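Local coordinates for vestitone reductase (Medicago sativa, PDB 2P4H), which catalyses the stereospecific, NADPH-dependent reduction of (3R)-vestitone, the penultimate step in making the phytoalexin medicarpin for plant defence, at residues R3-G8 with A69-G74; P255-S260 with G283-D288; L149-S152 with G157-Y160. One frame throughout, in Å; residues are numbered along the deposited sequence.

Interaction 1: R3-G8 with A69-G74; sequences RVCVTG and AAAIEG
Cys5 on strand 3-7 and Ile72 on the short helical turn 69-72 bring their CA atoms to 5.8 Å, and the two segments diverge slightly toward Arg3 and Gly74, whose CA atoms are 7.0 Å apart. Cys5 carries the buried part of the contact. With SG anti to the backbone N (chi1 -179°), its thiol reaches over to the helical turn and meets three groups there. Cys5 SG lies 4.0 Å from Ala71 CB and 4.1 Å from Ile72 CG2, while Ala71 O approaches the same sulfur to 3.6 Å. Ile72 offers only its CG2 branch, because CG1 and CD1 lead away from the strand; its side chain also packs on Ile107 and Ala110 of helix 95-111, and Cys5 touches Ile107 as well. At the other end Arg3 CB passes Gly74 O at 4.3 Å, and the link is made by water: it accepts from Arg3 N at 2.9 Å and donates to Gly74 O at 2.6 Å. The surroundings are those of a Rossmann fold, in which strand 3-7 is an inner strand of the parallel sheet, between strands 27-31 and 77-80, and leads into the glycine-rich loop, starting at Gly8, predicted to bind NADP(+). The contact thus changes character along its length, from a buried thiol packed among apolar groups to peptide atoms joined through water at the Arg3 end.

Interaction 2: P255-S260 with G283-D288; sequences PIEEMS and GARLPD
Bends at chi2 in both side chains, 84° in Glu257 and -82° in Arg285, swing a carboxylate and a guanidinium group into line although neither CB points at the opposite segment. The two side chains cross at about a right angle, yet their flat ends lie nearly coplanar, 3° apart. Arg285 grips end-on with both terminal nitrogens: NH2 donates to Glu257 OE1 at 2.8 Å, and NH1 donates to Glu257 OE2 at 3.0 Å. Each oxygen accepts through its syn lone pair, both bonds are almost straight, and both acceptors sit in the guanidinium plane, making this a textbook bidentate salt bridge. It ties the first turn of helix 256-266, where Pro255 occupies the N-cap position, to the short strand 284-285. That strand and strand 252-255, which leads straight into the helix, both pair with strand 219-226 in a small mixed sheet, so the bridge joins one strand of this sheet to the helix that follows another. Beside the bridge, Pro255 CB stands 4.2 Å from Arg285 NH1, at the edge of the guanidinium and near its plane. A glutamine at Glu257 would probably leave the arginine charge without its mate and break the matched pair of bonds that fixes the guanidinium's rotation. The Arg285 side chain also touches Thr220 and Arg221 of strand 219-226, while Glu257 touches Ile281.

Interaction 3: L149-S152 with G157-Y160; sequences LLRS and GWNY
Leu150 and Arg151, neighbours on the short helix 147-153, receive Trp158 from the first turn of helix 158-177; the two successive helices are joined by a short loop in the Rossmann-type fold of this short-chain dehydrogenase/reductase relative. Leu150 comes first and is the buried partner. Its CD2 methyl lies 4.0 Å from Trp158 CB, the two side chains running antiparallel alongside each other; Leu150 also packs against Ala161 and Val162 of the longer helix and against Phe131 and Pro155 in loops. The carbonyl of the same residue joins in, Leu150 O standing 3.7 Å from Trp158 CB and approaching the indole obliquely. Arg151 follows, and although its CB points away from the longer helix, its CG methylene makes the contact with the six-membered ring, 4.0 Å from Trp158 CZ3. From there the arginine runs extended to NE, crossing the tryptophan at about a right angle with the guanidinium plane turned 85° from the ring. Trp158 reaches both neighbours because CG is placed between its backbone N and carbonyl carbon (chi1 70°), which lays the indole alongside the short helix. Gly157 is the N-cap before Trp158, and two residues on comes Tyr160, a likely NADP(+)-binding residue by similarity. On one face of the indole of Trp158, Asn159 ND2 sits 3.4 Å above the ring plane, offset toward the rim.

Along the chain the three contacts follow one another without interleaving: interaction 1 closes first, then interaction 3, then interaction 2. Interaction 1 lies in the Rossmann-type parallel sheet, on strand 3-7, while interaction 2 belongs to the smaller mixed sheet built around strand 219-226, on the opposite side of the chain's centre; their centres are 38 Å apart. Interaction 3 joins helices 147-153 and 158-177, with its centre 32 Å from that of interaction 1 and 22 Å from that of interaction 2. None touches another. Interactions 1 and 3 each include a residue assigned to NADP(+) binding, Gly8 by prediction and Tyr160 by similarity, so separate parts of the chain probably contribute to one cofactor site.

Interaction 1: R3-G8 with A69-G74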
ATOM      1  N   ARG A   3      14.671 -11.264  11.152  1.00 19.74           N
ATOM      2  CA  ARG A   3      14.888 -10.685   9.836  1.00 19.42           C
ATOM      3  C   ARG A   3      13.635 -10.763   8.973  1.00 16.47           C
ATOM      4  O   ARG A   3      12.951 -11.784   8.938  1.00 16.28           O
ATOM      5  CB  ARG A   3      16.050 -11.405   9.147  1.00 21.57           C
ATOM      6  CG  ARG A   3      16.505 -10.767   7.850  1.00 24.43           C
ATOM      7  CD  ARG A   3      17.913 -11.212   7.509  1.00 29.68           C
ATOM      8  NE  ARG A   3      18.855 -10.817   8.554  1.00 32.15           N
ATOM      9  CZ  ARG A   3      20.141 -11.154   8.573  1.00 34.79           C
ATOM     10  NH1 ARG A   3      20.650 -11.900   7.602  1.00 36.94           N
ATOM     11  NH2 ARG A   3      20.916 -10.750   9.570  1.00 35.75           N
ATOM     12  N   VAL A   4      13.333  -9.669   8.284  1.00 15.19           N
ATOM     13  CA  VAL A   4      12.167  -9.617   7.412  1.00 14.29           C
ATOM     14  C   VAL A   4      12.596  -9.237   6.001  1.00 14.11           C
ATOM     15  O   VAL A   4      13.397  -8.322   5.814  1.00 14.60           O
ATOM     16  CB  VAL A   4      11.137  -8.575   7.918  1.00 14.43           C
ATOM     17  CG1 VAL A   4       9.969  -8.471   6.945  1.00 16.04           C
ATOM     18  CG2 VAL A   4      10.636  -8.973   9.299  1.00 16.76           C
ATOM     19  N   CYS A   5      12.074  -9.953   5.008  1.00 13.51           N
ATOM     20  CA  CYS A   5      12.395  -9.655   3.617  1.00 13.23           C
ATOM     21  C   CYS A   5      11.293  -8.770   3.049  1.00 13.14           C
ATOM     22  O   CYS A   5      10.117  -9.139   3.080  1.00 13.74           O
ATOM     23  CB  CYS A   5      12.497 -10.939   2.791  1.00 13.84           C
ATOM     24  SG  CYS A   5      12.936 -10.644   1.055  1.00 15.42           S
ATOM     25  N   VAL A   6      11.685  -7.611   2.531  1.00 12.63           N
ATOM     26  CA  VAL A   6      10.753  -6.647   1.953  1.00 12.74           C
ATOM     27  C   VAL A   6      11.047  -6.459   0.468  1.00 13.03           C
ATOM     28  O   VAL A   6      12.158  -6.082   0.103  1.00 12.82           O
ATOM     29  CB  VAL A   6      10.893  -5.259   2.628  1.00 11.55           C
ATOM     30  CG1 VAL A   6       9.890  -4.281   2.033  1.00 13.22           C
ATOM     31  CG2 VAL A   6      10.692  -5.376   4.131  1.00 13.21           C
ATOM     32  N   THR A   7      10.068  -6.722  -0.391  1.00 12.47           N
ATOM     33  CA  THR A   7      10.284  -6.513  -1.819  1.00 13.34           C
ATOM     34  C   THR A   7       9.890  -5.075  -2.143  1.00 14.19           C
ATOM     35  O   THR A   7       9.139  -4.450  -1.389  1.00 14.10           O
ATOM     36  CB  THR A   7       9.439  -7.462  -2.688  1.00 13.32           C
ATOM     37  OG1 THR A   7       8.048  -7.187  -2.481  1.00 12.89           O
ATOM     38  CG2 THR A   7       9.736  -8.908  -2.339  1.00 13.79           C
ATOM     39  N   GLY A   8      10.403  -4.551  -3.254  1.00 15.58           N
ATOM     40  CA  GLY A   8      10.096  -3.183  -3.643  1.00 15.17           C
ATOM     41  C   GLY A   8      10.664  -2.183  -2.651  1.00 14.72           C
ATOM     42  O   GLY A   8      10.027  -1.176  -2.335  1.00 14.53           O
ATOM     43  N   ALA A  69      15.560 -17.184  -3.060  1.00 16.01           N
ATOM     44  CA  ALA A  69      16.038 -18.108  -2.033  1.00 16.54           C
ATOM     45  C   ALA A  69      16.953 -17.480  -0.986  1.00 16.18           C
ATOM     46  O   ALA A  69      16.720 -17.625   0.212  1.00 16.96           O
ATOM     47  CB  ALA A  69      16.733 -19.301  -2.688  1.00 17.75           C
ATOM     48  N   ALA A  70      17.990 -16.781  -1.431  1.00 16.87           N
ATOM     49  CA  ALA A  70      18.918 -16.156  -0.499  1.00 17.01           C
ATOM     50  C   ALA A  70      18.273 -15.016   0.288  1.00 17.35           C
ATOM     51  O   ALA A  70      18.521 -14.857   1.484  1.00 18.12           O
ATOM     52  CB  ALA A  70      20.142 -15.642  -1.252  1.00 18.39           C
ATOM     53  N   ALA A  71      17.438 -14.230  -0.385  1.00 16.10           N
ATOM     54  CA  ALA A  71      16.780 -13.096   0.252  1.00 15.63           C
ATOM     55  C   ALA A  71      15.813 -13.460   1.376  1.00 15.72           C
ATOM     56  O   ALA A  71      15.615 -12.666   2.297  1.00 16.04           O
ATOM     57  CB  ALA A  71      16.056 -12.261  -0.800  1.00 16.16           C
ATOM     58  N   ILE A  72      15.209 -14.644   1.314  1.00 15.65           N
ATOM     59  CA  ILE A  72      14.262 -15.045   2.354  1.00 15.46           C
ATOM     60  C   ILE A  72      14.843 -16.033   3.361  1.00 16.29           C
ATOM     61  O   ILE A  72      14.180 -16.399   4.332  1.00 15.78           O
ATOM     62  CB  ILE A  72      12.976 -15.667   1.753  1.00 15.19           C
ATOM     63  CG1 ILE A  72      13.288 -17.019   1.105  1.00 16.35           C
ATOM     64  CG2 ILE A  72      12.365 -14.706   0.738  1.00 15.72           C
ATOM     65  CD1 ILE A  72      12.046 -17.806   0.710  1.00 18.40           C
ATOM     66  N   GLU A  73      16.080 -16.458   3.136  1.00 17.60           N
ATOM     67  CA  GLU A  73      16.724 -17.404   4.035  1.00 19.34           C
ATOM     68  C   GLU A  73      16.795 -16.854   5.457  1.00 17.73           C
ATOM     69  O   GLU A  73      17.265 -15.738   5.679  1.00 19.06           O
ATOM     70  CB  GLU A  73      18.135 -17.725   3.534  1.00 21.55           C
ATOM     71  CG  GLU A  73      18.916 -18.674   4.436  1.00 26.11           C
ATOM     72  CD  GLU A  73      18.315 -20.065   4.483  1.00 29.17           C
ATOM     73  OE1 GLU A  73      18.765 -20.879   5.318  1.00 32.28           O
ATOM     74  OE2 GLU A  73      17.400 -20.351   3.682  1.00 32.05           O
ATOM     75  N   GLY A  74      16.315 -17.643   6.413  1.00 18.38           N
ATOM     76  CA  GLY A  74      16.343 -17.239   7.808  1.00 18.52           C
ATOM     77  C   GLY A  74      15.379 -16.145   8.233  1.00 19.61           C
ATOM     78  O   GLY A  74      15.420 -15.698   9.381  1.00 22.02           O
TER
HETATM   79  O   HOH W   1      14.953 -14.090  11.414  1.00 27.24           O

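Interaction 2: P255-S260 with G283-D288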
ATOM      1  N   PRO A 255     -14.622  12.973   2.130  1.00 11.86           N
ATOM      2  CA  PRO A 255     -15.223  13.689   1.002  1.00 13.14           C
ATOM      3  C   PRO A 255     -14.330  14.895   0.715  1.00 11.72           C
ATOM      4  O   PRO A 255     -13.748  15.471   1.636  1.00 11.91           O
ATOM      5  CB  PRO A 255     -16.586  14.110   1.543  1.00 12.97           C
ATOM      6  CG  PRO A 255     -16.909  13.034   2.539  1.00 12.87           C
ATOM      7  CD  PRO A 255     -15.582  12.837   3.241  1.00 13.28           C
ATOM      8  N   ILE A 256     -14.225  15.287  -0.547  1.00 11.93           N
ATOM      9  CA  ILE A 256     -13.377  16.419  -0.893  1.00 12.18           C
ATOM     10  C   ILE A 256     -13.838  17.711  -0.199  1.00 11.66           C
ATOM     11  O   ILE A 256     -13.031  18.605   0.063  1.00 12.22           O
ATOM     12  CB  ILE A 256     -13.310  16.590  -2.439  1.00 11.94           C
ATOM     13  CG1 ILE A 256     -12.149  17.510  -2.814  1.00 13.55           C
ATOM     14  CG2 ILE A 256     -14.633  17.104  -2.976  1.00 13.54           C
ATOM     15  CD1 ILE A 256     -11.780  17.439  -4.288  1.00 14.98           C
ATOM     16  N   GLU A 257     -15.129  17.799   0.114  1.00 12.38           N
ATOM     17  CA  GLU A 257     -15.667  18.973   0.797  1.00 12.31           C
ATOM     18  C   GLU A 257     -15.129  19.052   2.226  1.00 12.93           C
ATOM     19  O   GLU A 257     -14.805  20.134   2.721  1.00 12.43           O
ATOM     20  CB  GLU A 257     -17.199  18.925   0.824  1.00 14.25           C
ATOM     21  CG  GLU A 257     -17.865  18.993  -0.552  1.00 16.72           C
ATOM     22  CD  GLU A 257     -17.964  17.645  -1.258  1.00 18.67           C
ATOM     23  OE1 GLU A 257     -18.514  17.609  -2.380  1.00 21.33           O
ATOM     24  OE2 GLU A 257     -17.505  16.620  -0.706  1.00 15.81           O
ATOM     25  N   GLU A 258     -15.042  17.907   2.897  1.00 13.50           N
ATOM     26  CA  GLU A 258     -14.518  17.884   4.259  1.00 14.94           C
ATOM     27  C   GLU A 258     -13.015  18.128   4.200  1.00 14.11           C
ATOM     28  O   GLU A 258     -12.432  18.743   5.095  1.00 14.73           O
ATOM     29  CB  GLU A 258     -14.842  16.544   4.929  1.00 15.20           C
ATOM     30  CG  GLU A 258     -16.342  16.339   5.103  1.00 19.88           C
ATOM     31  CD  GLU A 258     -16.696  15.066   5.847  1.00 22.03           C
ATOM     32  OE1 GLU A 258     -17.901  14.738   5.901  1.00 26.68           O
ATOM     33  OE2 GLU A 258     -15.785  14.402   6.380  1.00 23.74           O
ATOM     34  N   MET A 259     -12.394  17.650   3.129  1.00 13.33           N
ATOM     35  CA  MET A 259     -10.970  17.844   2.905  1.00 14.04           C
ATOM     36  C   MET A 259     -10.712  19.359   2.829  1.00 12.87           C
ATOM     37  O   MET A 259      -9.783  19.881   3.448  1.00 13.21           O
ATOM     38  CB  MET A 259     -10.593  17.158   1.591  1.00 17.61           C
ATOM     39  CG  MET A 259      -9.148  17.257   1.174  1.00 18.42           C
ATOM     40  SD  MET A 259      -8.940  16.449  -0.437  1.00 20.74           S
ATOM     41  CE  MET A 259      -8.281  14.858   0.033  1.00 19.56           C
ATOM     42  N   SER A 260     -11.552  20.059   2.073  1.00 12.10           N
ATOM     43  CA  SER A 260     -11.428  21.504   1.927  1.00 12.66           C
ATOM     44  C   SER A 260     -11.548  22.225   3.271  1.00 12.04           C
ATOM     45  O   SER A 260     -10.771  23.133   3.571  1.00 12.96           O
ATOM     46  CB  SER A 260     -12.502  22.031   0.979  1.00 12.73           C
ATOM     47  OG  SER A 260     -12.530  23.450   0.996  1.00 13.57           O
ATOM     48  N   GLY A 283     -17.172  13.956  -9.923  1.00 23.46           N
ATOM     49  CA  GLY A 283     -16.028  13.099  -9.695  1.00 20.77           C
ATOM     50  C   GLY A 283     -16.398  11.730  -9.166  1.00 18.15           C
ATOM     51  O   GLY A 283     -17.577  11.399  -9.022  1.00 19.21           O
ATOM     52  N   ALA A 284     -15.377  10.935  -8.874  1.00 16.94           N
ATOM     53  CA  ALA A 284     -15.568   9.588  -8.363  1.00 14.90           C
ATOM     54  C   ALA A 284     -15.622   9.575  -6.839  1.00 14.67           C
ATOM     55  O   ALA A 284     -14.669   9.972  -6.172  1.00 14.12           O
ATOM     56  CB  ALA A 284     -14.438   8.689  -8.851  1.00 16.54           C
ATOM     57  N   ARG A 285     -16.747   9.122  -6.297  1.00 14.39           N
ATOM     58  CA  ARG A 285     -16.927   9.028  -4.852  1.00 14.33           C
ATOM     59  C   ARG A 285     -16.580   7.588  -4.489  1.00 14.55           C
ATOM     60  O   ARG A 285     -17.409   6.689  -4.629  1.00 16.36           O
ATOM     61  CB  ARG A 285     -18.382   9.329  -4.472  1.00 16.74           C
ATOM     62  CG  ARG A 285     -18.868  10.728  -4.851  1.00 20.09           C
ATOM     63  CD  ARG A 285     -18.441  11.782  -3.833  1.00 22.03           C
ATOM     64  NE  ARG A 285     -18.828  13.128  -4.253  1.00 23.55           N
ATOM     65  CZ  ARG A 285     -18.647  14.229  -3.527  1.00 23.40           C
ATOM     66  NH1 ARG A 285     -18.085  14.158  -2.327  1.00 21.03           N
ATOM     67  NH2 ARG A 285     -19.016  15.408  -4.010  1.00 25.34           N
ATOM     68  N   LEU A 286     -15.350   7.369  -4.034  1.00 13.21           N
ATOM     69  CA  LEU A 286     -14.894   6.026  -3.691  1.00 13.31           C
ATOM     70  C   LEU A 286     -15.576   5.456  -2.460  1.00 12.81           C
ATOM     71  O   LEU A 286     -16.008   6.190  -1.577  1.00 13.03           O
ATOM     72  CB  LEU A 286     -13.381   6.025  -3.492  1.00 13.10           C
ATOM     73  CG  LEU A 286     -12.595   6.486  -4.720  1.00 13.79           C
ATOM     74  CD1 LEU A 286     -11.119   6.573  -4.373  1.00 14.23           C
ATOM     75  CD2 LEU A 286     -12.828   5.522  -5.874  1.00 16.29           C
ATOM     76  N   PRO A 287     -15.679   4.122  -2.388  1.00 11.79           N
ATOM     77  CA  PRO A 287     -16.318   3.458  -1.254  1.00 12.53           C
ATOM     78  C   PRO A 287     -15.461   3.440   0.001  1.00 11.97           C
ATOM     79  O   PRO A 287     -14.232   3.497  -0.062  1.00 11.82           O
ATOM     80  CB  PRO A 287     -16.568   2.050  -1.783  1.00 13.76           C
ATOM     81  CG  PRO A 287     -15.390   1.826  -2.671  1.00 14.09           C
ATOM     82  CD  PRO A 287     -15.277   3.142  -3.413  1.00 12.49           C
ATOM     83  N   ASP A 288     -16.133   3.376   1.142  1.00 13.18           N
ATOM     84  CA  ASP A 288     -15.467   3.288   2.430  1.00 11.79           C
ATOM     85  C   ASP A 288     -15.092   1.808   2.561  1.00 12.47           C
ATOM     86  O   ASP A 288     -15.953   0.932   2.439  1.00 13.60           O
ATOM     87  CB  ASP A 288     -16.449   3.709   3.534  1.00 12.20           C
ATOM     88  CG  ASP A 288     -15.858   3.613   4.936  1.00 13.29           C
ATOM     89  OD1 ASP A 288     -14.624   3.493   5.079  1.00 13.36           O
ATOM     90  OD2 ASP A 288     -16.644   3.679   5.905  1.00 15.04           O
TER

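Interaction 3: L149-S152 with G157-Y160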
ATOM      1  N   LEU A 149     -15.975  -7.338 -16.062  1.00 17.88           N
ATOM      2  CA  LEU A 149     -16.583  -6.025 -16.226  1.00 17.99           C
ATOM      3  C   LEU A 149     -15.507  -4.983 -16.510  1.00 17.39           C
ATOM      4  O   LEU A 149     -15.689  -4.089 -17.336  1.00 17.38           O
ATOM      5  CB  LEU A 149     -17.352  -5.636 -14.963  1.00 21.06           C
ATOM      6  CG  LEU A 149     -18.206  -4.371 -15.065  1.00 23.23           C
ATOM      7  CD1 LEU A 149     -19.300  -4.578 -16.104  1.00 25.37           C
ATOM      8  CD2 LEU A 149     -18.815  -4.054 -13.708  1.00 26.15           C
ATOM      9  N   LEU A 150     -14.380  -5.098 -15.818  1.00 15.71           N
ATOM     10  CA  LEU A 150     -13.283  -4.162 -16.013  1.00 15.30           C
ATOM     11  C   LEU A 150     -12.764  -4.210 -17.444  1.00 15.95           C
ATOM     12  O   LEU A 150     -12.520  -3.173 -18.057  1.00 16.53           O
ATOM     13  CB  LEU A 150     -12.139  -4.476 -15.040  1.00 14.77           C
ATOM     14  CG  LEU A 150     -12.317  -4.021 -13.590  1.00 15.02           C
ATOM     15  CD1 LEU A 150     -11.294  -4.715 -12.705  1.00 14.78           C
ATOM     16  CD2 LEU A 150     -12.161  -2.506 -13.514  1.00 15.23           C
ATOM     17  N   ARG A 151     -12.605  -5.421 -17.972  1.00 16.37           N
ATOM     18  CA  ARG A 151     -12.095  -5.608 -19.326  1.00 16.60           C
ATOM     19  C   ARG A 151     -13.043  -5.176 -20.439  1.00 16.67           C
ATOM     20  O   ARG A 151     -12.595  -4.803 -21.524  1.00 17.37           O
ATOM     21  CB  ARG A 151     -11.703  -7.072 -19.535  1.00 17.53           C
ATOM     22  CG  ARG A 151     -10.439  -7.467 -18.795  1.00 18.93           C
ATOM     23  CD  ARG A 151     -10.211  -8.970 -18.839  1.00 21.68           C
ATOM     24  NE  ARG A 151      -8.895  -9.324 -18.314  1.00 21.20           N
ATOM     25  CZ  ARG A 151      -8.550 -10.542 -17.914  1.00 22.49           C
ATOM     26  NH1 ARG A 151      -9.426 -11.536 -17.972  1.00 25.30           N
ATOM     27  NH2 ARG A 151      -7.325 -10.766 -17.461  1.00 22.31           N
ATOM     28  N   SER A 152     -14.343  -5.224 -20.174  1.00 17.49           N
ATOM     29  CA  SER A 152     -15.325  -4.838 -21.183  1.00 17.27           C
ATOM     30  C   SER A 152     -15.712  -3.365 -21.111  1.00 18.67           C
ATOM     31  O   SER A 152     -15.731  -2.674 -22.130  1.00 19.78           O
ATOM     32  CB  SER A 152     -16.579  -5.706 -21.058  1.00 17.93           C
ATOM     33  OG  SER A 152     -17.166  -5.587 -19.774  1.00 18.03           O
ATOM     34  N   GLY A 157      -8.378   3.499 -15.225  1.00 17.81           N
ATOM     35  CA  GLY A 157      -7.530   2.701 -14.352  1.00 18.50           C
ATOM     36  C   GLY A 157      -7.850   1.218 -14.330  1.00 18.42           C
ATOM     37  O   GLY A 157      -7.378   0.496 -13.447  1.00 18.20           O
ATOM     38  N   TRP A 158      -8.626   0.746 -15.303  1.00 17.20           N
ATOM     39  CA  TRP A 158      -9.001  -0.665 -15.334  1.00 16.95           C
ATOM     40  C   TRP A 158      -7.837  -1.649 -15.427  1.00 16.46           C
ATOM     41  O   TRP A 158      -7.903  -2.727 -14.843  1.00 16.22           O
ATOM     42  CB  TRP A 158      -9.994  -0.945 -16.470  1.00 18.09           C
ATOM     43  CG  TRP A 158      -9.425  -0.856 -17.849  1.00 19.73           C
ATOM     44  CD1 TRP A 158      -9.282   0.268 -18.612  1.00 20.36           C
ATOM     45  CD2 TRP A 158      -8.938  -1.945 -18.642  1.00 19.42           C
ATOM     46  NE1 TRP A 158      -8.739  -0.057 -19.835  1.00 20.83           N
ATOM     47  CE2 TRP A 158      -8.518  -1.408 -19.878  1.00 19.52           C
ATOM     48  CE3 TRP A 158      -8.816  -3.325 -18.426  1.00 18.70           C
ATOM     49  CZ2 TRP A 158      -7.984  -2.203 -20.900  1.00 20.16           C
ATOM     50  CZ3 TRP A 158      -8.283  -4.118 -19.443  1.00 20.60           C
ATOM     51  CH2 TRP A 158      -7.874  -3.551 -20.664  1.00 20.00           C
ATOM     52  N   ASN A 159      -6.782  -1.296 -16.158  1.00 17.52           N
ATOM     53  CA  ASN A 159      -5.628  -2.186 -16.293  1.00 18.69           C
ATOM     54  C   ASN A 159      -5.020  -2.497 -14.929  1.00 18.23           C
ATOM     55  O   ASN A 159      -4.778  -3.659 -14.591  1.00 18.30           O
ATOM     56  CB  ASN A 159      -4.565  -1.553 -17.196  1.00 21.92           C
ATOM     57  CG  ASN A 159      -4.921  -1.640 -18.665  1.00 25.03           C
ATOM     58  OD1 ASN A 159      -4.931  -2.725 -19.250  1.00 26.50           O
ATOM     59  ND2 ASN A 159      -5.218  -0.496 -19.271  1.00 26.47           N
ATOM     60  N   TYR A 160      -4.775  -1.451 -14.151  1.00 17.67           N
ATOM     61  CA  TYR A 160      -4.198  -1.606 -12.822  1.00 17.22           C
ATOM     62  C   TYR A 160      -5.139  -2.407 -11.924  1.00 16.11           C
ATOM     63  O   TYR A 160      -4.702  -3.271 -11.168  1.00 16.88           O
ATOM     64  CB  TYR A 160      -3.920  -0.226 -12.214  1.00 18.68           C
ATOM     65  CG  TYR A 160      -3.417  -0.248 -10.786  1.00 19.72           C
ATOM     66  CD1 TYR A 160      -4.290  -0.077  -9.715  1.00 22.05           C
ATOM     67  CD2 TYR A 160      -2.063  -0.431 -10.507  1.00 23.57           C
ATOM     68  CE1 TYR A 160      -3.829  -0.083  -8.399  1.00 23.78           C
ATOM     69  CE2 TYR A 160      -1.592  -0.441  -9.195  1.00 24.06           C
ATOM     70  CZ  TYR A 160      -2.480  -0.264  -8.147  1.00 24.93           C
ATOM     71  OH  TYR A 160      -2.022  -0.265  -6.849  1.00 27.07           O
TER